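Local coordinates for protein aldo-keto reductase family 1, member B4 (Aldose reductase) (Schistosoma japonicum, PDB 4HBK) that probably catalyses the NADPH-dependent reduction of aldehydes, sugars such as glucose among them, to alcohols, as an aldose reductase of the aldo-keto reductase family, at residues Lys111-Phe116 with Gly153-Thr158; Val147-Gly152 with Leu164-Val169; Asn221-Lys226 with Glu316-Ser321; Ala274-Arg279 with Phe307-Glu312. One frame throughout, in Å; residues are numbered along the deposited sequence.

All four contacts belong to one parallel eight-stranded barrel of the aldo-keto reductase family. Interactions 1 and 2 adjoin, centres 7 Å apart: 153-158 and both segments of interaction 2 belong to the long loop between strand 138-143 and helix 171-183, which interaction 1 ties to the end of strand 107-112. Probable backbone hydrogen bonds join N114 to L149 and P157 to C165. Interaction 1 is nearest the predicted active site and contains K111; W113 lies about 4 Å from H144 and about 7 Å from Y82, between side chains. Interactions 3 and 4 share helix 311-319, centres 13 Å apart; L317 packs on L309 and V276. Interactions 1 and 4 have centres 37 Å apart.

Interaction 1: residues Lys111-Phe116 with Gly153-Thr158; sequences KLWNTF and GDLFPT
The six-membered ring of W113 meets the phenyl of F156 with the planes at 55° and centroids 5.1 Å apart, neither stacked nor edge-to-face. W113 CZ2 lies over one face of the phenyl, offset toward its rim, 3.5 Å from F156 CZ. N114 OD1 sits over one face of the indole, while at its edge, close to the ring plane, is the carbonyl O of L155. There W113 NE1 donates a nearly straight hydrogen bond (165°) to L155 O, at 2.8 Å, which fixes the indole's rotation; CG of W113 is trans to the backbone N (chi1 -178°), carrying the ring across to the loop. L155 adds its CG, 3.9 Å from W113 CD1. T115 meets the same carbonyl with its methyl, CG2 lying 3.5 Å from L155 O, and also touches P157; its OG1 binds a water that reaches G153 O only weakly. W113 meets the ring of H144 edge-to-face, and K111 forms a salt bridge with D77. Loop 153-158 is fastened to the turn that follows strand 107-112, consistent with the rim of an aldo-keto reductase substrate pocket, where H144 is predicted to bind substrate and K111 to lower the pKa of Y82.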
loop_
_atom_site.group_PDB
_atom_site.type_symbol
_atom_site.label_atom_id
_atom_site.label_comp_id
_atom_site.label_asym_id
_atom_site.label_seq_id
_atom_site.Cartn_x
_atom_site.Cartn_y
_atom_site.Cartn_z
ATOM N N LYS A 111 1.644 -7.296 -4.177
ATOM C CA LYS A 111 0.640 -7.836 -3.276
ATOM C C LYS A 111 0.055 -9.119 -3.836
ATOM O O LYS A 111 -0.197 -9.240 -5.042
ATOM C CB LYS A 111 -0.467 -6.811 -3.031
ATOM C CG LYS A 111 0.021 -5.378 -2.835
ATOM C CD LYS A 111 -1.109 -4.474 -2.329
ATOM C CE LYS A 111 -0.687 -2.996 -2.251
ATOM N NZ LYS A 111 -0.323 -2.387 -3.570
ATOM N N LEU A 112 -0.154 -10.076 -2.945
ATOM C CA LEU A 112 -0.748 -11.350 -3.292
ATOM C C LEU A 112 -2.252 -11.180 -3.405
ATOM O O LEU A 112 -2.885 -10.740 -2.444
ATOM C CB LEU A 112 -0.431 -12.364 -2.187
ATOM C CG LEU A 112 -1.108 -13.734 -2.306
ATOM C CD1 LEU A 112 -0.577 -14.463 -3.529
ATOM C CD2 LEU A 112 -0.873 -14.557 -1.044
ATOM N N TRP A 113 -2.825 -11.541 -4.557
ATOM C CA TRP A 113 -4.259 -11.369 -4.779
ATOM C C TRP A 113 -5.138 -12.489 -4.209
ATOM O O TRP A 113 -4.714 -13.644 -4.141
ATOM C CB TRP A 113 -4.580 -11.164 -6.261
ATOM C CG TRP A 113 -6.039 -10.942 -6.480
ATOM C CD1 TRP A 113 -6.904 -11.751 -7.157
ATOM C CD2 TRP A 113 -6.825 -9.856 -5.965
ATOM N NE1 TRP A 113 -8.171 -11.219 -7.123
ATOM C CE2 TRP A 113 -8.151 -10.060 -6.395
ATOM C CE3 TRP A 113 -6.530 -8.725 -5.197
ATOM C CZ2 TRP A 113 -9.186 -9.179 -6.073
ATOM C CZ3 TRP A 113 -7.554 -7.848 -4.890
ATOM C CH2 TRP A 113 -8.867 -8.082 -5.324
ATOM N N ASN A 114 -6.372 -12.128 -3.839
ATOM C CA ASN A 114 -7.300 -12.998 -3.095
ATOM C C ASN A 114 -7.516 -14.415 -3.666
ATOM O O ASN A 114 -7.846 -15.347 -2.926
ATOM C CB ASN A 114 -8.679 -12.311 -2.936
ATOM C CG ASN A 114 -8.600 -10.881 -2.345
ATOM O OD1 ASN A 114 -7.566 -10.211 -2.404
ATOM N ND2 ASN A 114 -9.720 -10.413 -1.790
ATOM N N THR A 115 -7.357 -14.577 -4.978
ATOM C CA THR A 115 -7.614 -15.868 -5.617
ATOM C C THR A 115 -6.445 -16.855 -5.465
ATOM O O THR A 115 -6.539 -18.015 -5.887
ATOM C CB THR A 115 -7.924 -15.702 -7.110
ATOM O OG1 THR A 115 -6.858 -14.975 -7.729
ATOM C CG2 THR A 115 -9.258 -14.950 -7.324
ATOM N N PHE A 116 -5.356 -16.396 -4.854
ATOM C CA PHE A 116 -4.156 -17.212 -4.695
ATOM C C PHE A 116 -3.765 -17.410 -3.226
ATOM O O PHE A 116 -2.608 -17.708 -2.936
ATOM C CB PHE A 116 -2.977 -16.584 -5.451
ATOM C CG PHE A 116 -3.258 -16.318 -6.909
ATOM C CD1 PHE A 116 -3.123 -17.323 -7.853
ATOM C CD2 PHE A 116 -3.648 -15.060 -7.333
ATOM C CE1 PHE A 116 -3.391 -17.077 -9.204
ATOM C CE2 PHE A 116 -3.911 -14.800 -8.675
ATOM C CZ PHE A 116 -3.784 -15.810 -9.611
ATOM N N GLY A 153 -9.808 -18.837 -12.060
ATOM C CA GLY A 153 -10.613 -18.160 -13.050
ATOM C C GLY A 153 -10.292 -16.690 -13.100
ATOM O O GLY A 153 -9.127 -16.294 -13.191
ATOM N N ASP A 154 -11.338 -15.879 -13.028
ATOM C CA ASP A 154 -11.173 -14.439 -13.085
ATOM C C ASP A 154 -10.735 -13.872 -11.728
ATOM O O ASP A 154 -10.860 -14.532 -10.692
ATOM C CB ASP A 154 -12.469 -13.810 -13.575
ATOM C CG ASP A 154 -12.929 -14.400 -14.903
ATOM O OD1 ASP A 154 -12.069 -14.874 -15.677
ATOM O OD2 ASP A 154 -14.143 -14.400 -15.168
ATOM N N LEU A 155 -10.211 -12.656 -11.734
ATOM C CA LEU A 155 -9.694 -12.091 -10.500
ATOM C C LEU A 155 -10.806 -11.846 -9.495
ATOM O O LEU A 155 -10.580 -11.889 -8.289
ATOM C CB LEU A 155 -8.882 -10.825 -10.771
ATOM C CG LEU A 155 -7.419 -11.212 -10.995
ATOM C CD1 LEU A 155 -7.305 -12.086 -12.235
ATOM C CD2 LEU A 155 -6.523 -10.005 -11.107
ATOM N N PHE A 156 -12.004 -11.589 -10.002
ATOM C CA PHE A 156 -13.187 -11.488 -9.165
ATOM C C PHE A 156 -14.195 -12.555 -9.589
ATOM O O PHE A 156 -15.134 -12.261 -10.331
ATOM C CB PHE A 156 -13.818 -10.099 -9.294
ATOM C CG PHE A 156 -13.028 -9.007 -8.628
ATOM C CD1 PHE A 156 -13.365 -8.572 -7.358
ATOM C CD2 PHE A 156 -11.955 -8.413 -9.277
ATOM C CE1 PHE A 156 -12.643 -7.561 -6.739
ATOM C CE2 PHE A 156 -11.229 -7.406 -8.669
ATOM C CZ PHE A 156 -11.574 -6.974 -7.399
ATOM N N PRO A 157 -14.002 -13.804 -9.124
ATOM C CA PRO A 157 -14.915 -14.884 -9.526
ATOM C C PRO A 157 -16.332 -14.510 -9.129
ATOM O O PRO A 157 -16.547 -14.135 -7.974
ATOM C CB PRO A 157 -14.455 -16.088 -8.694
ATOM C CG PRO A 157 -13.167 -15.693 -8.048
ATOM C CD PRO A 157 -13.076 -14.202 -8.051
ATOM N N THR A 158 -17.287 -14.617 -10.049
ATOM C CA THR A 158 -18.631 -14.098 -9.794
ATOM C C THR A 158 -19.747 -15.066 -10.214
ATOM O O THR A 158 -19.613 -15.771 -11.203
ATOM C CB THR A 158 -18.826 -12.724 -10.505
ATOM O OG1 THR A 158 -17.803 -11.802 -10.088
ATOM C CG2 THR A 158 -20.193 -12.134 -10.184
HETATM O O HOH W 1 -7.145 -15.841 -10.420
#

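Interaction 2: residues Val147-Gly152 with Leu164-Val169; sequences VPLKHG and LCLDNV
K150 N donates a hydrogen bond to C165 O at 2.9 Å, nearly straight at 168°, and D167 N donates another to P148 O at 3.0 Å. Between these two backbone bonds L149 and L166 face each other as a single antiparallel beta bridge, of which they form the non-hydrogen-bonded pair: a clasp within the long loop that follows strand 138-143 of the aldo-keto reductase barrel. The C165 carbonyl is also approached by L149 CA in a CA-H...O contact.

The carboxylate of D167 gathers further polar partners. It is swung trans to the backbone N (chi1 -165°), where OD2 accepts a hydrogen bond from a water 2.8 Å away that itself accepts from H151 N. A second water lies between L149 O and D167 OD2 and can donate to either. OD2 also has a salt-bridge partner, R118, and OD1 is met from above its carboxylate plane by N168 N, so both carboxylate oxygens are engaged. D167 O in turn accepts from H335.

Packing fills in around these bonds. CB of D167 rests on the peptide of L149, and CB of K150 lies beside CB of C165 while the lysine chain bends away. L149 and L166 touch through their CD1 methyls, the two side chains running at a slant to each other. The P148 ring is wedged against the chain at 167-169: its CG lies 3.2 Å from D167 O and its CB 4.0 Å from V169 CG2.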
loop_
_atom_site.group_PDB
_atom_site.type_symbol
_atom_site.label_atom_id
_atom_site.label_comp_id
_atom_site.label_asym_id
_atom_site.label_seq_id
_atom_site.Cartn_x
_atom_site.Cartn_y
_atom_site.Cartn_z
ATOM N N VAL A 147 -9.818 -11.537 2.794
ATOM C CA VAL A 147 -10.962 -12.278 2.239
ATOM C C VAL A 147 -10.591 -13.106 1.004
ATOM O O VAL A 147 -10.477 -12.578 -0.095
ATOM C CB VAL A 147 -12.114 -11.327 1.857
ATOM C CG1 VAL A 147 -13.256 -12.106 1.179
ATOM C CG2 VAL A 147 -12.620 -10.573 3.088
ATOM N N PRO A 148 -10.411 -14.417 1.180
ATOM C CA PRO A 148 -10.031 -15.220 0.016
ATOM C C PRO A 148 -11.185 -15.382 -0.976
ATOM O O PRO A 148 -12.349 -15.372 -0.582
ATOM C CB PRO A 148 -9.619 -16.573 0.627
ATOM C CG PRO A 148 -10.232 -16.590 1.978
ATOM C CD PRO A 148 -10.325 -15.169 2.441
ATOM N N LEU A 149 -10.841 -15.521 -2.252
ATOM C CA LEU A 149 -11.800 -15.694 -3.334
ATOM C C LEU A 149 -11.449 -16.991 -4.055
ATOM O O LEU A 149 -10.287 -17.433 -4.022
ATOM C CB LEU A 149 -11.702 -14.522 -4.308
ATOM C CG LEU A 149 -12.685 -13.357 -4.149
ATOM C CD1 LEU A 149 -13.155 -13.152 -2.732
ATOM C CD2 LEU A 149 -12.067 -12.078 -4.704
ATOM N N LYS A 150 -12.439 -17.603 -4.698
ATOM C CA LYS A 150 -12.230 -18.886 -5.371
ATOM C C LYS A 150 -11.107 -18.814 -6.404
ATOM O O LYS A 150 -11.059 -17.905 -7.231
ATOM C CB LYS A 150 -13.528 -19.372 -6.026
ATOM C CG LYS A 150 -13.419 -20.744 -6.690
ATOM C CD LYS A 150 -14.732 -21.164 -7.353
ATOM C CE LYS A 150 -14.948 -20.462 -8.694
ATOM N NZ LYS A 150 -14.144 -21.083 -9.799
ATOM N N HIS A 151 -10.200 -19.779 -6.354
ATOM C CA HIS A 151 -9.092 -19.822 -7.297
ATOM C C HIS A 151 -9.493 -20.445 -8.628
ATOM O O HIS A 151 -10.382 -21.289 -8.681
ATOM C CB HIS A 151 -7.940 -20.642 -6.716
ATOM C CG HIS A 151 -6.801 -20.829 -7.669
ATOM N ND1 HIS A 151 -6.777 -21.833 -8.616
ATOM C CD2 HIS A 151 -5.649 -20.134 -7.831
ATOM C CE1 HIS A 151 -5.657 -21.753 -9.314
ATOM N NE2 HIS A 151 -4.956 -20.731 -8.859
ATOM N N GLY A 152 -8.828 -20.034 -9.702
ATOM C CA GLY A 152 -8.894 -20.773 -10.952
ATOM C C GLY A 152 -9.754 -20.160 -12.035
ATOM O O GLY A 152 -10.351 -20.869 -12.848
ATOM N N LEU A 164 -19.914 -12.546 -5.498
ATOM C CA LEU A 164 -18.531 -12.999 -5.519
ATOM C C LEU A 164 -18.453 -14.464 -5.062
ATOM O O LEU A 164 -19.216 -14.892 -4.196
ATOM C CB LEU A 164 -17.693 -12.091 -4.614
ATOM C CG LEU A 164 -16.572 -11.247 -5.232
ATOM C CD1 LEU A 164 -16.898 -10.806 -6.620
ATOM C CD2 LEU A 164 -16.212 -10.040 -4.348
ATOM N N CYS A 165 -17.563 -15.242 -5.669
ATOM C CA CYS A 165 -17.360 -16.624 -5.244
ATOM C C CYS A 165 -16.291 -16.650 -4.153
ATOM O O CYS A 165 -15.098 -16.592 -4.437
ATOM C CB CYS A 165 -16.946 -17.509 -6.430
ATOM S SG CYS A 165 -18.221 -17.689 -7.734
ATOM N N LEU A 166 -16.737 -16.721 -2.903
ATOM C CA LEU A 166 -15.854 -16.679 -1.742
ATOM C C LEU A 166 -15.094 -17.990 -1.546
ATOM O O LEU A 166 -15.508 -19.040 -2.029
ATOM C CB LEU A 166 -16.677 -16.371 -0.486
ATOM C CG LEU A 166 -16.997 -14.908 -0.140
ATOM C CD1 LEU A 166 -16.693 -13.953 -1.270
ATOM C CD2 LEU A 166 -18.437 -14.750 0.334
ATOM N N ASP A 167 -13.973 -17.921 -0.834
ATOM C CA ASP A 167 -13.249 -19.122 -0.446
ATOM C C ASP A 167 -12.942 -19.044 1.049
ATOM O O ASP A 167 -13.068 -17.980 1.656
ATOM C CB ASP A 167 -11.971 -19.292 -1.288
ATOM C CG ASP A 167 -11.387 -20.702 -1.186
ATOM O OD1 ASP A 167 -12.062 -21.583 -0.609
ATOM O OD2 ASP A 167 -10.261 -20.935 -1.686
ATOM N N ASN A 168 -12.569 -20.169 1.649
ATOM C CA ASN A 168 -12.212 -20.188 3.068
ATOM C C ASN A 168 -10.778 -20.677 3.282
ATOM O O ASN A 168 -10.477 -21.848 3.058
ATOM C CB ASN A 168 -13.186 -21.059 3.865
ATOM C CG ASN A 168 -14.626 -20.601 3.726
ATOM O OD1 ASN A 168 -14.898 -19.485 3.270
ATOM N ND2 ASN A 168 -15.560 -21.460 4.126
ATOM N N VAL A 169 -9.898 -19.776 3.713
ATOM C CA VAL A 169 -8.493 -20.116 3.919
ATOM C C VAL A 169 -7.966 -19.392 5.141
ATOM O O VAL A 169 -7.912 -18.164 5.152
ATOM C CB VAL A 169 -7.618 -19.691 2.728
ATOM C CG1 VAL A 169 -6.196 -20.180 2.938
ATOM C CG2 VAL A 169 -8.195 -20.219 1.409
HETATM O O HOH W 2 -8.253 -18.489 -1.879
HETATM O O HOH W 3 -10.005 -21.983 -4.300
#

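Interaction 3: residues Asn221-Lys226 with Glu316-Ser321; sequences NFPNIK and ELNTES
S321 meets the chain at N221-P223 mainly through its hydroxyl. OG comes within 3.3 Å of N221 C and an equal 3.3 Å of P223 CD, so it touches both the N221 carbonyl carbon and the proline ring, and S321 CB adds a contact with P223 CG. OG is trans to the backbone N (chi1 -180°), a torsion that places it against P223. The neighbouring N221 O is 3.5 Å from S321 OG, but the angle is too poor for a hydrogen bond; the hydroxyl instead bonds to the carbonyl of A220, just ahead of N221. N221 OD1 lies 4.0 Å from S321 CA and accepts a weak hydrogen bond from L322 N.

A turn of helix earlier, N318 touches the other flank of the contact. Its OD1 lies 4.0 Å from P223 CB and 4.1 Å from I225 CD1; these are packing contacts, since the polar partner of OD1 is the hydroxyl of Y280. The contact is thus a surface seam between two peripheral elements of the aldo-keto reductase barrel: the loop joining strand 213-217 to helix 225-233, and the C-terminal end of helix 311-319.

Second-shell bonds hold both sides. P223 O accepts from R284, and the proline ring packs on Y280, the same tyrosine that holds N318. Within 316-321, E320 N and T319 OG1 both donate to E316 O, and S321 N to N318 O.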
loop_
_atom_site.group_PDB
_atom_site.type_symbol
_atom_site.label_atom_id
_atom_site.label_comp_id
_atom_site.label_asym_id
_atom_site.label_seq_id
_atom_site.Cartn_x
_atom_site.Cartn_y
_atom_site.Cartn_z
ATOM N N ASN A 221 -9.695 12.664 5.927
ATOM C CA ASN A 221 -11.131 12.404 6.060
ATOM C C ASN A 221 -11.414 11.007 6.588
ATOM O O ASN A 221 -12.572 10.623 6.751
ATOM C CB ASN A 221 -11.877 12.624 4.735
ATOM C CG ASN A 221 -12.526 13.997 4.649
ATOM O OD1 ASN A 221 -12.585 14.740 5.637
ATOM N ND2 ASN A 221 -13.033 14.332 3.471
ATOM N N PHE A 222 -10.348 10.251 6.836
ATOM C CA PHE A 222 -10.455 8.962 7.517
ATOM C C PHE A 222 -9.143 8.610 8.209
ATOM O O PHE A 222 -8.319 7.871 7.666
ATOM C CB PHE A 222 -10.866 7.855 6.552
ATOM C CG PHE A 222 -11.289 6.602 7.242
ATOM C CD1 PHE A 222 -12.451 6.571 7.991
ATOM C CD2 PHE A 222 -10.517 5.459 7.167
ATOM C CE1 PHE A 222 -12.841 5.409 8.652
ATOM C CE2 PHE A 222 -10.900 4.305 7.819
ATOM C CZ PHE A 222 -12.067 4.278 8.562
ATOM N N PRO A 223 -8.939 9.151 9.417
ATOM C CA PRO A 223 -7.611 9.095 10.035
ATOM C C PRO A 223 -7.216 7.696 10.499
ATOM O O PRO A 223 -6.025 7.443 10.659
ATOM C CB PRO A 223 -7.728 10.066 11.226
ATOM C CG PRO A 223 -8.966 10.897 10.944
ATOM C CD PRO A 223 -9.882 9.957 10.209
ATOM N N ASN A 224 -8.183 6.808 10.691
ATOM C CA ASN A 224 -7.893 5.430 11.103
ATOM C C ASN A 224 -6.957 5.385 12.307
ATOM O O ASN A 224 -6.044 4.561 12.349
ATOM C CB ASN A 224 -7.253 4.668 9.939
ATOM C CG ASN A 224 -7.806 3.267 9.777
ATOM O OD1 ASN A 224 -8.350 2.693 10.716
ATOM N ND2 ASN A 224 -7.666 2.704 8.573
ATOM N N ILE A 225 -7.196 6.258 13.287
ATOM C CA ILE A 225 -6.291 6.437 14.432
ATOM C C ILE A 225 -6.071 5.182 15.290
ATOM O O ILE A 225 -4.936 4.806 15.573
ATOM C CB ILE A 225 -6.752 7.583 15.377
ATOM C CG1 ILE A 225 -6.961 8.893 14.614
ATOM C CG2 ILE A 225 -5.726 7.821 16.467
ATOM C CD1 ILE A 225 -5.719 9.715 14.474
ATOM N N LYS A 226 -7.155 4.551 15.721
ATOM C CA LYS A 226 -7.044 3.405 16.620
ATOM C C LYS A 226 -6.240 2.249 16.032
ATOM O O LYS A 226 -5.394 1.663 16.707
ATOM C CB LYS A 226 -8.423 2.930 17.079
ATOM C CG LYS A 226 -9.089 3.889 18.049
ATOM C CD LYS A 226 -10.417 3.349 18.551
ATOM C CE LYS A 226 -10.958 4.216 19.676
ATOM N NZ LYS A 226 -12.118 3.596 20.375
ATOM N N GLU A 316 -6.175 20.449 14.063
ATOM C CA GLU A 316 -7.283 20.985 13.288
ATOM C C GLU A 316 -7.730 20.004 12.215
ATOM O O GLU A 316 -8.919 19.727 12.079
ATOM C CB GLU A 316 -6.932 22.330 12.647
ATOM C CG GLU A 316 -8.114 22.945 11.917
ATOM C CD GLU A 316 -7.853 24.355 11.394
ATOM O OE1 GLU A 316 -6.692 24.684 11.063
ATOM O OE2 GLU A 316 -8.823 25.136 11.314
ATOM N N LEU A 317 -6.775 19.473 11.457
ATOM C CA LEU A 317 -7.100 18.492 10.425
ATOM C C LEU A 317 -7.834 17.295 11.024
ATOM O O LEU A 317 -8.825 16.830 10.468
ATOM C CB LEU A 317 -5.841 18.054 9.667
ATOM C CG LEU A 317 -5.204 19.150 8.796
ATOM C CD1 LEU A 317 -3.804 18.776 8.337
ATOM C CD2 LEU A 317 -6.084 19.448 7.607
ATOM N N ASN A 318 -7.365 16.812 12.172
ATOM C CA ASN A 318 -8.041 15.705 12.851
ATOM C C ASN A 318 -9.472 16.035 13.275
ATOM O O ASN A 318 -10.393 15.276 12.989
ATOM C CB ASN A 318 -7.225 15.198 14.039
ATOM C CG ASN A 318 -6.038 14.342 13.610
ATOM O OD1 ASN A 318 -6.177 13.429 12.787
ATOM N ND2 ASN A 318 -4.859 14.641 14.158
ATOM N N THR A 319 -9.669 17.174 13.927
ATOM C CA THR A 319 -11.009 17.525 14.401
ATOM C C THR A 319 -12.007 17.831 13.269
ATOM O O THR A 319 -13.221 17.687 13.453
ATOM C CB THR A 319 -10.985 18.666 15.448
ATOM O OG1 THR A 319 -10.619 19.899 14.821
ATOM C CG2 THR A 319 -9.995 18.354 16.546
ATOM N N GLU A 320 -11.498 18.232 12.104
ATOM C CA GLU A 320 -12.353 18.536 10.952
ATOM C C GLU A 320 -12.670 17.313 10.076
ATOM O O GLU A 320 -13.444 17.403 9.119
ATOM C CB GLU A 320 -11.718 19.633 10.089
ATOM C CG GLU A 320 -11.527 20.955 10.810
ATOM C CD GLU A 320 -12.843 21.612 11.190
ATOM O OE1 GLU A 320 -13.881 21.260 10.579
ATOM O OE2 GLU A 320 -12.832 22.476 12.098
ATOM N N SER A 321 -12.073 16.174 10.404
ATOM C CA SER A 321 -12.275 14.958 9.618
ATOM C C SER A 321 -13.750 14.545 9.542
ATOM O O SER A 321 -14.513 14.801 10.472
ATOM C CB SER A 321 -11.455 13.818 10.209
ATOM O OG SER A 321 -11.644 12.648 9.444
#

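Interaction 4: residues Ala274-Arg279 with Phe307-Glu312; sequences AQVLLR and FQLSNE
R279 runs its CG and CD over one face of the F307 ring, CG 4.1 Å from the centroid in an off-centre CH-pi contact, while CB meets the rim, 3.4 Å from F307 CZ. A bend in the arginine chain (chi2 76°) carries it along the ring, the two side chains passing in opposite senses. The edge of the phenyl turns to the helix, F307 CZ lying 3.6 Å from Q275 O. L309 comes in alongside, its CG 4.0 Å from R279 CG and its CD1 4.2 Å from V276 CG1.

The contact joins helix 273-283, one of the outer helices of the aldo-keto reductase barrel, to the chain leading into helix 311-319, whose N-cap is S310.

Polar and charged contacts are weaker across the pair. The guanidinium lies with one face under F307 O, which sits over its centre 3.2 Å from R279 CZ, too poorly angled from NE to be a hydrogen bond; cation-pi attraction to the ring is long and at most weak. The planes of guanidinium and phenyl are 48° apart. R279 is gripped from outside the pair instead, NE by Q283 OE1 and NH1 by V304 O, and Q283 OE1 also accepts from L309 N.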
loop_
_atom_site.group_PDB
_atom_site.type_symbol
_atom_site.label_atom_id
_atom_site.label_comp_id
_atom_site.label_asym_id
_atom_site.label_seq_id
_atom_site.Cartn_x
_atom_site.Cartn_y
_atom_site.Cartn_z
ATOM N N ALA A 274 -2.556 19.148 -1.672
ATOM C CA ALA A 274 -2.103 17.763 -1.683
ATOM C C ALA A 274 -0.861 17.623 -0.823
ATOM O O ALA A 274 -0.683 16.634 -0.120
ATOM C CB ALA A 274 -1.814 17.303 -3.101
ATOM N N GLN A 275 -0.006 18.631 -0.877
ATOM C CA GLN A 275 1.233 18.614 -0.112
ATOM C C GLN A 275 0.983 18.681 1.403
ATOM O O GLN A 275 1.681 18.024 2.189
ATOM C CB GLN A 275 2.158 19.735 -0.599
ATOM C CG GLN A 275 2.872 19.374 -1.897
ATOM C CD GLN A 275 3.408 20.588 -2.658
ATOM O OE1 GLN A 275 3.293 21.725 -2.202
ATOM N NE2 GLN A 275 4.008 20.340 -3.817
ATOM N N VAL A 276 -0.018 19.457 1.810
ATOM C CA VAL A 276 -0.415 19.501 3.211
ATOM C C VAL A 276 -1.005 18.168 3.657
ATOM O O VAL A 276 -0.687 17.678 4.746
ATOM C CB VAL A 276 -1.438 20.620 3.480
ATOM C CG1 VAL A 276 -2.040 20.469 4.872
ATOM C CG2 VAL A 276 -0.783 21.979 3.317
ATOM N N LEU A 277 -1.859 17.578 2.816
ATOM C CA LEU A 277 -2.502 16.300 3.141
ATOM C C LEU A 277 -1.487 15.160 3.341
ATOM O O LEU A 277 -1.639 14.316 4.230
ATOM C CB LEU A 277 -3.531 15.920 2.061
ATOM C CG LEU A 277 -4.772 16.832 1.982
ATOM C CD1 LEU A 277 -5.642 16.542 0.766
ATOM C CD2 LEU A 277 -5.599 16.698 3.262
ATOM N N LEU A 278 -0.459 15.134 2.503
ATOM C CA LEU A 278 0.600 14.138 2.627
ATOM C C LEU A 278 1.504 14.398 3.835
ATOM O O LEU A 278 1.886 13.462 4.533
ATOM C CB LEU A 278 1.433 14.087 1.346
ATOM C CG LEU A 278 0.676 13.586 0.114
ATOM C CD1 LEU A 278 1.504 13.749 -1.127
ATOM C CD2 LEU A 278 0.316 12.132 0.300
ATOM N N ARG A 279 1.852 15.659 4.080
ATOM C CA ARG A 279 2.703 15.991 5.217
ATOM C C ARG A 279 2.007 15.596 6.509
ATOM O O ARG A 279 2.651 15.162 7.466
ATOM C CB ARG A 279 3.023 17.481 5.251
ATOM C CG ARG A 279 4.020 17.863 6.332
ATOM C CD ARG A 279 5.431 17.471 5.925
ATOM N NE ARG A 279 6.289 17.384 7.100
ATOM C CZ ARG A 279 7.555 16.986 7.081
ATOM N NH1 ARG A 279 8.131 16.631 5.935
ATOM N NH2 ARG A 279 8.245 16.948 8.218
ATOM N N PHE A 307 8.981 21.558 4.914
ATOM C CA PHE A 307 8.159 22.335 5.828
ATOM C C PHE A 307 7.605 21.415 6.892
ATOM O O PHE A 307 7.729 20.192 6.797
ATOM C CB PHE A 307 7.017 23.051 5.091
ATOM C CG PHE A 307 5.886 22.147 4.666
ATOM C CD1 PHE A 307 6.072 21.190 3.680
ATOM C CD2 PHE A 307 4.621 22.287 5.224
ATOM C CE1 PHE A 307 5.020 20.372 3.267
ATOM C CE2 PHE A 307 3.559 21.475 4.815
ATOM C CZ PHE A 307 3.761 20.516 3.835
ATOM N N GLN A 308 6.989 22.009 7.903
ATOM C CA GLN A 308 6.461 21.251 9.021
ATOM C C GLN A 308 5.114 21.829 9.445
ATOM O O GLN A 308 4.975 23.041 9.633
ATOM C CB GLN A 308 7.451 21.277 10.195
ATOM C CG GLN A 308 7.044 20.388 11.373
ATOM C CD GLN A 308 7.957 19.183 11.555
ATOM O OE1 GLN A 308 7.524 18.031 11.432
ATOM N NE2 GLN A 308 9.231 19.446 11.860
ATOM N N LEU A 309 4.117 20.964 9.563
ATOM C CA LEU A 309 2.846 21.356 10.137
ATOM C C LEU A 309 3.021 21.458 11.652
ATOM O O LEU A 309 3.681 20.621 12.269
ATOM C CB LEU A 309 1.758 20.329 9.796
ATOM C CG LEU A 309 1.407 20.152 8.314
ATOM C CD1 LEU A 309 0.252 19.161 8.149
ATOM C CD2 LEU A 309 1.042 21.488 7.678
ATOM N N SER A 310 2.426 22.486 12.245
ATOM C CA SER A 310 2.474 22.672 13.688
ATOM C C SER A 310 1.474 21.748 14.370
ATOM O O SER A 310 0.588 21.201 13.720
ATOM C CB SER A 310 2.132 24.114 14.039
ATOM O OG SER A 310 0.762 24.353 13.780
ATOM N N ASN A 311 1.610 21.588 15.682
ATOM C CA ASN A 311 0.685 20.764 16.459
ATOM C C ASN A 311 -0.776 21.211 16.303
ATOM O O ASN A 311 -1.690 20.387 16.238
ATOM C CB ASN A 311 1.083 20.755 17.948
ATOM C CG ASN A 311 2.408 20.018 18.217
ATOM O OD1 ASN A 311 3.197 20.428 19.077
ATOM N ND2 ASN A 311 2.650 18.932 17.488
ATOM N N GLU A 312 -0.992 22.522 16.249
ATOM C CA GLU A 312 -2.343 23.060 16.112
ATOM C C GLU A 312 -2.910 22.733 14.743
ATOM O O GLU A 312 -4.076 22.371 14.610
ATOM C CB GLU A 312 -2.348 24.573 16.340
ATOM C CG GLU A 312 -3.739 25.210 16.294
ATOM C CD GLU A 312 -3.736 26.668 16.761
ATOM O OE1 GLU A 312 -4.684 27.411 16.422
ATOM O OE2 GLU A 312 -2.784 27.067 17.474
#